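Local coordinates for protein berberine bridge enzyme-like 28 (Arabidopsis thaliana, PDB 5D79) that acts as a secreted FAD-dependent oxidoreductase of the berberine bridge enzyme-like family and is involved in adaptation to salt stress, at residues A[88-93]-A[236-241]; A[208-213]-A[513-518]; A[92-97]-A[517-522]. All blocks are in the same frame, centred on the assembly; numbering follows the deposited sequence.

Contact 1. Residues A[88-93]-A[236-241]. With FAD (flavin-adenine dinucleotide), chain E.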
loop_
_atom_site.group_PDB
_atom_site.type_symbol
_atom_site.label_atom_id
_atom_site.label_comp_id
_atom_site.label_asym_id
_atom_site.label_seq_id
_atom_site.Cartn_x
_atom_site.Cartn_y
_atom_site.Cartn_z
ATOM N N SER A 88 -0.741 -9.071 24.941
ATOM C CA SER A 88 -1.842 -9.135 25.901
ATOM C C SER A 88 -2.634 -7.830 25.961
ATOM O O SER A 88 -3.841 -7.844 26.211
ATOM C CB SER A 88 -1.317 -9.483 27.298
ATOM O OG SER A 88 -0.682 -8.364 27.907
ATOM N N ASP A 89 -1.942 -6.712 25.738
ATOM C CA ASP A 89 -2.575 -5.394 25.708
ATOM C C ASP A 89 -3.625 -5.298 24.616
ATOM O O ASP A 89 -4.714 -4.759 24.842
ATOM C CB ASP A 89 -1.542 -4.296 25.489
ATOM C CG ASP A 89 -0.559 -4.193 26.620
ATOM O OD1 ASP A 89 -0.603 -5.064 27.520
ATOM O OD2 ASP A 89 0.261 -3.245 26.603
ATOM N N VAL A 90 -3.276 -5.799 23.429
ATOM C CA VAL A 90 -4.168 -5.772 22.275
ATOM C C VAL A 90 -5.426 -6.543 22.591
ATOM O O VAL A 90 -6.532 -6.067 22.341
ATOM C CB VAL A 90 -3.515 -6.374 21.016
ATOM C CG1 VAL A 90 -4.538 -6.494 19.901
ATOM C CG2 VAL A 90 -2.340 -5.522 20.578
ATOM N N GLN A 91 -5.233 -7.733 23.150
ATOM C CA GLN A 91 -6.328 -8.599 23.561
ATOM C C GLN A 91 -7.301 -7.859 24.456
ATOM O O GLN A 91 -8.514 -7.899 24.250
ATOM C CB GLN A 91 -5.788 -9.822 24.294
ATOM C CG GLN A 91 -4.786 -10.625 23.505
ATOM C CD GLN A 91 -4.347 -11.862 24.252
ATOM O OE1 GLN A 91 -3.298 -11.867 24.901
ATOM N NE2 GLN A 91 -5.148 -12.926 24.166
ATOM N N THR A 92 -6.751 -7.176 25.451
ATOM C CA THR A 92 -7.560 -6.476 26.430
ATOM C C THR A 92 -8.361 -5.367 25.766
ATOM O O THR A 92 -9.507 -5.116 26.137
ATOM C CB THR A 92 -6.683 -5.906 27.546
ATOM O OG1 THR A 92 -5.994 -6.982 28.189
ATOM C CG2 THR A 92 -7.520 -5.165 28.571
ATOM N N VAL A 93 -7.768 -4.718 24.771
ATOM C CA VAL A 93 -8.469 -3.661 24.059
ATOM C C VAL A 93 -9.653 -4.230 23.285
ATOM O O VAL A 93 -10.760 -3.706 23.358
ATOM C CB VAL A 93 -7.545 -2.916 23.099
ATOM C CG1 VAL A 93 -8.345 -1.939 22.286
ATOM C CG2 VAL A 93 -6.459 -2.182 23.876
ATOM N N PHE A 236 -10.781 -8.078 9.514
ATOM C CA PHE A 236 -10.611 -9.455 9.994
ATOM C C PHE A 236 -9.994 -9.633 11.388
ATOM O O PHE A 236 -10.071 -10.727 11.957
ATOM C CB PHE A 236 -9.788 -10.254 8.967
ATOM C CG PHE A 236 -10.499 -10.447 7.659
ATOM C CD1 PHE A 236 -11.484 -11.418 7.528
ATOM C CD2 PHE A 236 -10.220 -9.638 6.573
ATOM C CE1 PHE A 236 -12.164 -11.586 6.340
ATOM C CE2 PHE A 236 -10.896 -9.805 5.382
ATOM C CZ PHE A 236 -11.871 -10.785 5.269
ATOM N N GLY A 237 -9.395 -8.579 11.944
ATOM C CA GLY A 237 -8.801 -8.662 13.268
ATOM C C GLY A 237 -7.671 -7.681 13.504
ATOM O O GLY A 237 -7.528 -6.701 12.775
ATOM N N VAL A 238 -6.877 -7.929 14.543
ATOM C CA VAL A 238 -5.634 -7.192 14.731
ATOM C C VAL A 238 -4.454 -8.113 14.496
ATOM O O VAL A 238 -4.136 -8.954 15.335
ATOM C CB VAL A 238 -5.502 -6.576 16.133
ATOM C CG1 VAL A 238 -4.238 -5.712 16.195
ATOM C CG2 VAL A 238 -6.727 -5.748 16.471
ATOM N N ILE A 239 -3.804 -7.936 13.350
ATOM C CA ILE A 239 -2.655 -8.749 12.993
ATOM C C ILE A 239 -1.447 -8.276 13.800
ATOM O O ILE A 239 -1.083 -7.097 13.760
ATOM C CB ILE A 239 -2.358 -8.684 11.474
ATOM C CG1 ILE A 239 -3.652 -8.888 10.685
ATOM C CG2 ILE A 239 -1.340 -9.742 11.086
ATOM C CD1 ILE A 239 -3.582 -8.443 9.261
ATOM N N LEU A 240 -0.840 -9.204 14.543
ATOM C CA LEU A 240 0.236 -8.869 15.457
ATOM C C LEU A 240 1.605 -9.002 14.805
ATOM O O LEU A 240 2.532 -8.228 15.109
ATOM C CB LEU A 240 0.164 -9.753 16.697
ATOM C CG LEU A 240 -1.018 -9.533 17.639
ATOM C CD1 LEU A 240 -0.904 -10.493 18.806
ATOM C CD2 LEU A 240 -1.100 -8.087 18.119
ATOM N N SER A 241 1.731 -9.978 13.906
ATOM C CA SER A 241 3.033 -10.288 13.338
ATOM C C SER A 241 2.919 -11.045 12.013
ATOM O O SER A 241 1.942 -11.757 11.780
ATOM C CB SER A 241 3.843 -11.092 14.356
ATOM O OG SER A 241 5.218 -11.024 14.064
HETATM P PA FAD E . -2.204 2.313 8.095
HETATM O O1A FAD E . -3.008 3.575 7.917
HETATM O O2A FAD E . -1.569 2.209 9.463
HETATM O O5B FAD E . -3.130 1.031 7.766
HETATM C C5B FAD E . -3.956 0.996 6.609
HETATM C C4B FAD E . -5.131 0.019 6.750
HETATM O O4B FAD E . -4.653 -1.219 7.246
HETATM C C3B FAD E . -6.169 0.538 7.735
HETATM O O3B FAD E . -7.476 0.191 7.329
HETATM C C2B FAD E . -5.790 -0.163 9.027
HETATM O O2B FAD E . -6.897 -0.339 9.894
HETATM C C1B FAD E . -5.177 -1.472 8.539
HETATM N N9A FAD E . -4.131 -2.027 9.424
HETATM C C8A FAD E . -2.885 -1.519 9.717
HETATM N N7A FAD E . -2.259 -2.378 10.562
HETATM C C5A FAD E . -3.080 -3.425 10.812
HETATM C C6A FAD E . -2.959 -4.575 11.592
HETATM N N6A FAD E . -1.783 -4.940 12.090
HETATM N N1A FAD E . -4.001 -5.480 11.642
HETATM C C2A FAD E . -5.151 -5.253 10.918
HETATM N N3A FAD E . -5.266 -4.110 10.151
HETATM C C4A FAD E . -4.254 -3.213 10.096
HETATM N N1 FAD E . 1.344 0.563 -1.699
HETATM C C2 FAD E . 1.900 -0.275 -2.650
HETATM O O2 FAD E . 1.673 -1.491 -2.624
HETATM N N3 FAD E . 2.736 0.259 -3.623
HETATM C C4 FAD E . 3.019 1.614 -3.664
HETATM O O4 FAD E . 3.852 2.033 -4.469
HETATM C C4X FAD E . 2.473 2.452 -2.690
HETATM N N5 FAD E . 2.837 3.788 -2.613
HETATM C C5X FAD E . 2.531 4.513 -1.471
HETATM C C6 FAD E . 3.085 5.771 -1.242
HETATM C C7 FAD E . 2.762 6.493 -0.091
HETATM C C7M FAD E . 3.356 7.850 0.138
HETATM C C8 FAD E . 1.911 5.936 0.867
HETATM C C8M FAD E . 1.527 6.699 2.100
HETATM C C9 FAD E . 1.355 4.682 0.638
HETATM C C9A FAD E . 1.621 3.991 -0.548
HETATM N N10 FAD E . 1.042 2.757 -0.798
HETATM C C10 FAD E . 1.659 1.904 -1.692
HETATM C "C1'" FAD E . -0.183 2.326 -0.051
HETATM C "C2'" FAD E . 0.119 1.568 1.228
HETATM O "O2'" FAD E . 0.715 0.331 0.902
HETATM C "C3'" FAD E . -1.198 1.374 1.970
HETATM O "O3'" FAD E . -1.672 2.641 2.371
HETATM C "C4'" FAD E . -1.034 0.541 3.217
HETATM O "O4'" FAD E . -2.263 -0.044 3.561
HETATM C "C5'" FAD E . -0.643 1.437 4.370
HETATM O "O5'" FAD E . -0.162 0.635 5.423
HETATM P P FAD E . 0.226 1.370 6.794
HETATM O O1P FAD E . 0.433 0.351 7.882
HETATM O O2P FAD E . 1.449 2.234 6.615
HETATM O O3P FAD E . -1.069 2.320 6.951
#
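V90 of helix 87-100 packs on V238 and L240, two residues of the strand whose edge reads the adenine of FAD. The apolar contact is small and entirely aliphatic. V90 and V238 point at each other tip to tip, with CG1 of V90 3.8 Å from CG1 of V238. In both valines CG1 is anti to the backbone N (chi1 172° for V90, -175° for V238), which brings these two methyls end on. The other branch, CG2 of V90, lies 3.8 Å from CD2 of L240; here the two side chains run antiparallel past one another.

Hydrogen bonds belong to the cofactor side. I239 lies between the two packing residues and turns its backbone to the adenine: its N donates to N1A of FAD at 3.0 Å, and its O takes N6A at 2.8 Å, so both of these hydrogen bonds use main-chain atoms of I239. Beside it, G237 O comes within 3.3 Å of C2A of FAD. A side chain at G237 would jam against the carbonyl O of F236. The I239 side chain lies off the ring plane beside N1A, CG1 being 3.6 Å from it. Were a glycine to stand at I239, the CB, CG1 and CD1 contacts at N1A would go, and the adenine would probably be less firmly confined on that side. Within the helix, T92 donates twice to S88 O, OG1 on one face of the carbonyl and N on the other.

Around the pair, V90 also touches V208 of strand 202-208, which hydrogen-bonds V238 through the backbone. Further along, L240 and S241 both face L206 in a classic beta bulge. The helix therefore packs on one side of this sheet of the PCMH-type FAD-binding domain, with the adenine bound along the edge of residues 237-239.

Contact 2. Residues A[208-213]-A[513-518]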
loop_
_atom_site.group_PDB
_atom_site.type_symbol
_atom_site.label_atom_id
_atom_site.label_comp_id
_atom_site.label_asym_id
_atom_site.label_seq_id
_atom_site.Cartn_x
_atom_site.Cartn_y
_atom_site.Cartn_z
ATOM N N VAL A 208 -5.024 -11.322 16.423
ATOM C CA VAL A 208 -6.019 -11.336 17.489
ATOM C C VAL A 208 -7.407 -11.203 16.870
ATOM O O VAL A 208 -7.679 -10.229 16.154
ATOM C CB VAL A 208 -5.793 -10.214 18.518
ATOM C CG1 VAL A 208 -6.995 -10.089 19.472
ATOM C CG2 VAL A 208 -4.497 -10.452 19.286
ATOM N N ASP A 209 -8.270 -12.194 17.120
ATOM C CA ASP A 209 -9.617 -12.184 16.547
ATOM C C ASP A 209 -10.616 -11.529 17.507
ATOM O O ASP A 209 -10.239 -11.052 18.585
ATOM C CB ASP A 209 -10.067 -13.605 16.159
ATOM C CG ASP A 209 -10.267 -14.517 17.352
ATOM O OD1 ASP A 209 -9.704 -14.247 18.420
ATOM O OD2 ASP A 209 -10.984 -15.524 17.220
ATOM N N ALA A 210 -11.886 -11.499 17.105
ATOM C CA ALA A 210 -12.918 -10.796 17.862
ATOM C C ALA A 210 -13.082 -11.359 19.276
ATOM O O ALA A 210 -13.664 -10.711 20.142
ATOM C CB ALA A 210 -14.247 -10.837 17.111
ATOM N N SER A 211 -12.556 -12.554 19.513
ATOM C CA SER A 211 -12.563 -13.129 20.856
ATOM C C SER A 211 -11.507 -12.486 21.770
ATOM O O SER A 211 -11.750 -12.268 22.964
ATOM C CB SER A 211 -12.330 -14.640 20.789
ATOM O OG SER A 211 -13.057 -15.218 19.730
ATOM N N GLY A 212 -10.339 -12.182 21.208
ATOM C CA GLY A 212 -9.198 -11.753 21.999
ATOM C C GLY A 212 -8.186 -12.878 22.013
ATOM O O GLY A 212 -7.184 -12.843 22.724
ATOM N N ARG A 213 -8.479 -13.889 21.206
ATOM C CA ARG A 213 -7.626 -15.050 21.028
ATOM C C ARG A 213 -6.489 -14.751 20.035
ATOM O O ARG A 213 -6.723 -14.277 18.915
ATOM C CB ARG A 213 -8.478 -16.232 20.555
ATOM C CG ARG A 213 -7.807 -17.595 20.534
ATOM C CD ARG A 213 -8.801 -18.657 20.028
ATOM N NE ARG A 213 -8.156 -19.941 19.742
ATOM C CZ ARG A 213 -8.732 -20.944 19.081
ATOM N NH1 ARG A 213 -9.973 -20.820 18.626
ATOM N NH2 ARG A 213 -8.063 -22.072 18.869
ATOM N N ARG A 513 -17.442 -16.194 9.299
ATOM C CA ARG A 513 -17.020 -17.179 10.295
ATOM C C ARG A 513 -16.178 -16.539 11.388
ATOM O O ARG A 513 -16.473 -16.692 12.569
ATOM C CB ARG A 513 -16.232 -18.325 9.649
ATOM C CG ARG A 513 -15.860 -19.441 10.619
ATOM C CD ARG A 513 -15.047 -20.536 9.943
ATOM N NE ARG A 513 -13.717 -20.084 9.537
ATOM C CZ ARG A 513 -12.619 -20.231 10.276
ATOM N NH1 ARG A 513 -12.699 -20.822 11.473
ATOM N NH2 ARG A 513 -11.444 -19.784 9.824
ATOM N N VAL A 514 -15.144 -15.805 10.985
ATOM C CA VAL A 514 -14.117 -15.335 11.915
ATOM C C VAL A 514 -14.558 -14.108 12.726
ATOM O O VAL A 514 -14.046 -13.868 13.825
ATOM C CB VAL A 514 -12.767 -15.019 11.161
ATOM C CG1 VAL A 514 -12.414 -16.142 10.210
ATOM C CG2 VAL A 514 -12.810 -13.685 10.413
ATOM N N ASP A 515 -15.514 -13.350 12.189
ATOM C CA ASP A 515 -15.982 -12.112 12.811
ATOM C C ASP A 515 -17.492 -11.956 12.649
ATOM O O ASP A 515 -17.946 -11.057 11.945
ATOM C CB ASP A 515 -15.247 -10.907 12.198
ATOM C CG ASP A 515 -15.557 -9.600 12.909
ATOM O OD1 ASP A 515 -16.123 -9.633 14.027
ATOM O OD2 ASP A 515 -15.225 -8.534 12.353
ATOM N N PRO A 516 -18.278 -12.834 13.305
ATOM C CA PRO A 516 -19.745 -12.865 13.163
ATOM C C PRO A 516 -20.486 -11.720 13.877
ATOM O O PRO A 516 -21.672 -11.484 13.625
ATOM C CB PRO A 516 -20.116 -14.215 13.779
ATOM C CG PRO A 516 -19.061 -14.458 14.784
ATOM C CD PRO A 516 -17.796 -13.888 14.217
ATOM N N THR A 517 -19.792 -11.023 14.766
ATOM C CA THR A 517 -20.370 -9.853 15.402
ATOM C C THR A 517 -20.131 -8.623 14.545
ATOM O O THR A 517 -20.715 -7.569 14.797
ATOM C CB THR A 517 -19.790 -9.623 16.805
ATOM O OG1 THR A 517 -18.364 -9.763 16.767
ATOM C CG2 THR A 517 -20.355 -10.645 17.751
ATOM N N ASP A 518 -19.284 -8.778 13.527
ATOM C CA ASP A 518 -18.819 -7.670 12.701
ATOM C C ASP A 518 -18.144 -6.578 13.564
ATOM O O ASP A 518 -18.407 -5.389 13.389
ATOM C CB ASP A 518 -19.985 -7.093 11.890
ATOM C CG ASP A 518 -19.528 -6.188 10.755
ATOM O OD1 ASP A 518 -18.341 -6.252 10.378
ATOM O OD2 ASP A 518 -20.363 -5.415 10.238
HETATM O O HOH W 1 -14.304 -14.837 16.458
HETATM O O HOH W 2 -12.194 -11.911 14.038
#
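The methyl of A210 meets the carboxylate of D515, the direct touch between a hairpin turn of the FAD-binding domain and the end of helix 504-514. V208 closes strand 202-208, paired through its backbone with V238, and the chain then turns. D209 begins a type I turn ending at G212, whose N returns to D209 O at 2.9 Å. With D209 N bonded to R213 O and G212 at positive phi, this is a type I turn plus G1 bulge. D209 stiffens it from within: its OD2 receives S211 OG from above the carboxylate plane, while OD1 takes a weak bond from R213 N.

The same OD2 also reaches outward, accepting a weak, long bond (3.5 Å) from a water that in turn donates to V514 O at 2.8 Å.

A210 comes next, at the front of the turn. CB sits 3.8 Å from D515 OD1, and T517 OG1 is 4.3 Å from the same CB. A210 N donates to a second water at 3.1 Å, and this one too donates to V514 O, at 2.7 Å.

D515 leaves helical geometry directly after V514. CG is anti to the backbone N (chi1 -173°), which turns the carboxylate toward the chain ahead, where OD1 accepts F519 N and OD2 accepts F520 N; K511 makes a salt bridge to OD2.

No direct hydrogen bond spans the two segments. The carbonyl of V514, at the C-terminal end of its helix, is served by two waters, while the charge of D515 is probably balanced largely by K511. A210 CB thus faces an oxygen, D515 OD1, that already accepts F519 N, and the polar link between the two segments is carried by water, the D209 route only weakly.

Contact 3. Residues A[92-97]-A[517-522]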
loop_
_atom_site.group_PDB
_atom_site.type_symbol
_atom_site.label_atom_id
_atom_site.label_comp_id
_atom_site.label_asym_id
_atom_site.label_seq_id
_atom_site.Cartn_x
_atom_site.Cartn_y
_atom_site.Cartn_z
ATOM N N THR A 92 -6.751 -7.176 25.451
ATOM C CA THR A 92 -7.560 -6.476 26.430
ATOM C C THR A 92 -8.361 -5.367 25.766
ATOM O O THR A 92 -9.507 -5.116 26.137
ATOM C CB THR A 92 -6.683 -5.906 27.546
ATOM O OG1 THR A 92 -5.994 -6.982 28.189
ATOM C CG2 THR A 92 -7.520 -5.165 28.571
ATOM N N VAL A 93 -7.768 -4.718 24.771
ATOM C CA VAL A 93 -8.469 -3.661 24.059
ATOM C C VAL A 93 -9.653 -4.230 23.285
ATOM O O VAL A 93 -10.760 -3.706 23.358
ATOM C CB VAL A 93 -7.545 -2.916 23.099
ATOM C CG1 VAL A 93 -8.345 -1.939 22.286
ATOM C CG2 VAL A 93 -6.459 -2.182 23.876
ATOM N N ILE A 94 -9.412 -5.320 22.564
ATOM C CA ILE A 94 -10.459 -6.016 21.816
ATOM C C ILE A 94 -11.581 -6.502 22.731
ATOM O O ILE A 94 -12.759 -6.282 22.447
ATOM C CB ILE A 94 -9.889 -7.234 21.022
ATOM C CG1 ILE A 94 -8.811 -6.789 20.019
ATOM C CG2 ILE A 94 -10.997 -7.987 20.311
ATOM C CD1 ILE A 94 -9.106 -5.460 19.322
ATOM N N ARG A 95 -11.218 -7.149 23.835
ATOM C CA ARG A 95 -12.209 -7.649 24.788
ATOM C C ARG A 95 -13.011 -6.538 25.480
ATOM O O ARG A 95 -14.241 -6.604 25.536
ATOM C CB ARG A 95 -11.531 -8.530 25.832
ATOM C CG ARG A 95 -10.923 -9.776 25.220
ATOM C CD ARG A 95 -10.742 -10.888 26.236
ATOM N NE ARG A 95 -9.854 -11.939 25.741
ATOM C CZ ARG A 95 -8.568 -12.045 26.066
ATOM N NH1 ARG A 95 -8.015 -11.166 26.895
ATOM N NH2 ARG A 95 -7.834 -13.033 25.568
ATOM N N CYS A 96 -12.325 -5.519 25.989
ATOM C CA CYS A 96 -12.998 -4.401 26.657
ATOM C C CYS A 96 -13.865 -3.568 25.723
ATOM O O CYS A 96 -14.933 -3.108 26.121
ATOM C CB CYS A 96 -11.981 -3.477 27.327
ATOM S SG CYS A 96 -11.178 -4.153 28.784
ATOM N N ALA A 97 -13.388 -3.347 24.497
ATOM C CA ALA A 97 -14.124 -2.562 23.507
ATOM C C ALA A 97 -15.498 -3.180 23.273
ATOM O O ALA A 97 -16.536 -2.521 23.399
ATOM C CB ALA A 97 -13.342 -2.475 22.189
ATOM N N THR A 517 -19.792 -11.023 14.766
ATOM C CA THR A 517 -20.370 -9.853 15.402
ATOM C C THR A 517 -20.131 -8.623 14.545
ATOM O O THR A 517 -20.715 -7.569 14.797
ATOM C CB THR A 517 -19.790 -9.623 16.805
ATOM O OG1 THR A 517 -18.364 -9.763 16.767
ATOM C CG2 THR A 517 -20.355 -10.645 17.751
ATOM N N ASP A 518 -19.284 -8.778 13.527
ATOM C CA ASP A 518 -18.819 -7.670 12.701
ATOM C C ASP A 518 -18.144 -6.578 13.564
ATOM O O ASP A 518 -18.407 -5.389 13.389
ATOM C CB ASP A 518 -19.985 -7.093 11.890
ATOM C CG ASP A 518 -19.528 -6.188 10.755
ATOM O OD1 ASP A 518 -18.341 -6.252 10.378
ATOM O OD2 ASP A 518 -20.363 -5.415 10.238
ATOM N N PHE A 519 -17.276 -6.977 14.494
ATOM C CA PHE A 519 -16.590 -5.992 15.328
ATOM C C PHE A 519 -15.626 -5.159 14.498
ATOM O O PHE A 519 -15.585 -3.933 14.616
ATOM C CB PHE A 519 -15.821 -6.641 16.488
ATOM C CG PHE A 519 -15.027 -5.639 17.328
ATOM C CD1 PHE A 519 -15.679 -4.758 18.201
ATOM C CD2 PHE A 519 -13.639 -5.574 17.242
ATOM C CE1 PHE A 519 -14.957 -3.833 18.971
ATOM C CE2 PHE A 519 -12.913 -4.648 18.010
ATOM C CZ PHE A 519 -13.575 -3.780 18.874
ATOM N N PHE A 520 -14.840 -5.826 13.665
ATOM C CA PHE A 520 -13.853 -5.125 12.858
ATOM C C PHE A 520 -14.479 -4.574 11.583
ATOM O O PHE A 520 -14.610 -5.286 10.590
ATOM C CB PHE A 520 -12.682 -6.054 12.554
ATOM C CG PHE A 520 -11.942 -6.487 13.782
ATOM C CD1 PHE A 520 -11.015 -5.650 14.375
ATOM C CD2 PHE A 520 -12.199 -7.716 14.365
ATOM C CE1 PHE A 520 -10.342 -6.036 15.511
ATOM C CE2 PHE A 520 -11.532 -8.105 15.512
ATOM C CZ PHE A 520 -10.604 -7.266 16.082
ATOM N N CYS A 521 -14.876 -3.302 11.628
ATOM C CA CYS A 521 -15.541 -2.655 10.506
ATOM C C CYS A 521 -15.089 -1.205 10.336
ATOM O O CYS A 521 -14.857 -0.502 11.313
ATOM C CB CYS A 521 -17.072 -2.711 10.674
ATOM S SG CYS A 521 -17.812 -1.589 11.931
ATOM N N ASP A 522 -14.943 -0.777 9.084
ATOM C CA ASP A 522 -14.773 0.637 8.754
ATOM C C ASP A 522 -15.753 1.006 7.642
ATOM O O ASP A 522 -16.733 0.291 7.405
ATOM C CB ASP A 522 -13.322 0.972 8.354
ATOM C CG ASP A 522 -12.726 -0.001 7.348
ATOM O OD1 ASP A 522 -13.424 -0.472 6.439
ATOM O OD2 ASP A 522 -11.521 -0.283 7.451
#
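F519 and F520 present their rings to I94 and A97, fixing the loop that follows helix 504-514 of the berberine-like segment against helix 87-100 of the PCMH-type FAD-binding domain. I94 and A97 lie three residues apart on that helix; I94 meets both rings and A97 meets that of F519.

T517 and D518 finish the turn that brings the loop here; D518 makes salt bridges with K511 and K488. F519 follows. Its N is held by D515 OD1, and with CG anti to the backbone N (chi1 177°) the ring reaches out to the helix. CZ of F519 approaches A97 CB at 3.6 Å and CE1 comes to 3.8 Å from the same methyl, while CE2 lies 4.1 Å from I94 CD1. The A97 methyl meets this ring obliquely. V104 of strand 103-107 touches both A97 and F519, so the ring is also packed against the neighbouring sheet.

F520, its N tied to D515 OD2 and its O to K511 NZ, turns its ring the other way, with CG beside the backbone N. The side chains of I94 and F520 cross at about a right angle, CE1 and CZ of F520 being the ring atoms nearest I94 CD1. The two phenylalanines are set against each other as well: F519 CD2 stands 3.5 Å above the plane of the F520 ring, over its centre, while F520 CD2 lies at the edge of the F519 ring, in its plane. C96, on the same helix as I94 and A97, carries the disulfide to C34.

One methyl, CD1 of I94, meets both rings: it is 4.0 Å from CZ of F520, with F519 CE2 close by.

In the fold
From the N terminus, helix 87-100 opens two of the loops. Contact 1 closes first, when strand 238-248 comes back against the helix after 142 residues. Contact 2 begins inside that loop, at the hairpin turn, but closes only at 513-518, so it crosses contact 1. Contact 3 starts on the helix, before contact 2, and ends on the same stretch, at 517-522, sharing T517 and D518 with it, as it shares T92 and V93 with contact 1. All three meet near V238, whose CG2 touches I94 CD1 and F520 CE1 and whose O takes V208 N. Together they join the N-terminal FAD-binding domain, its adenine-binding strand included, to the C-terminal berberine-like segment.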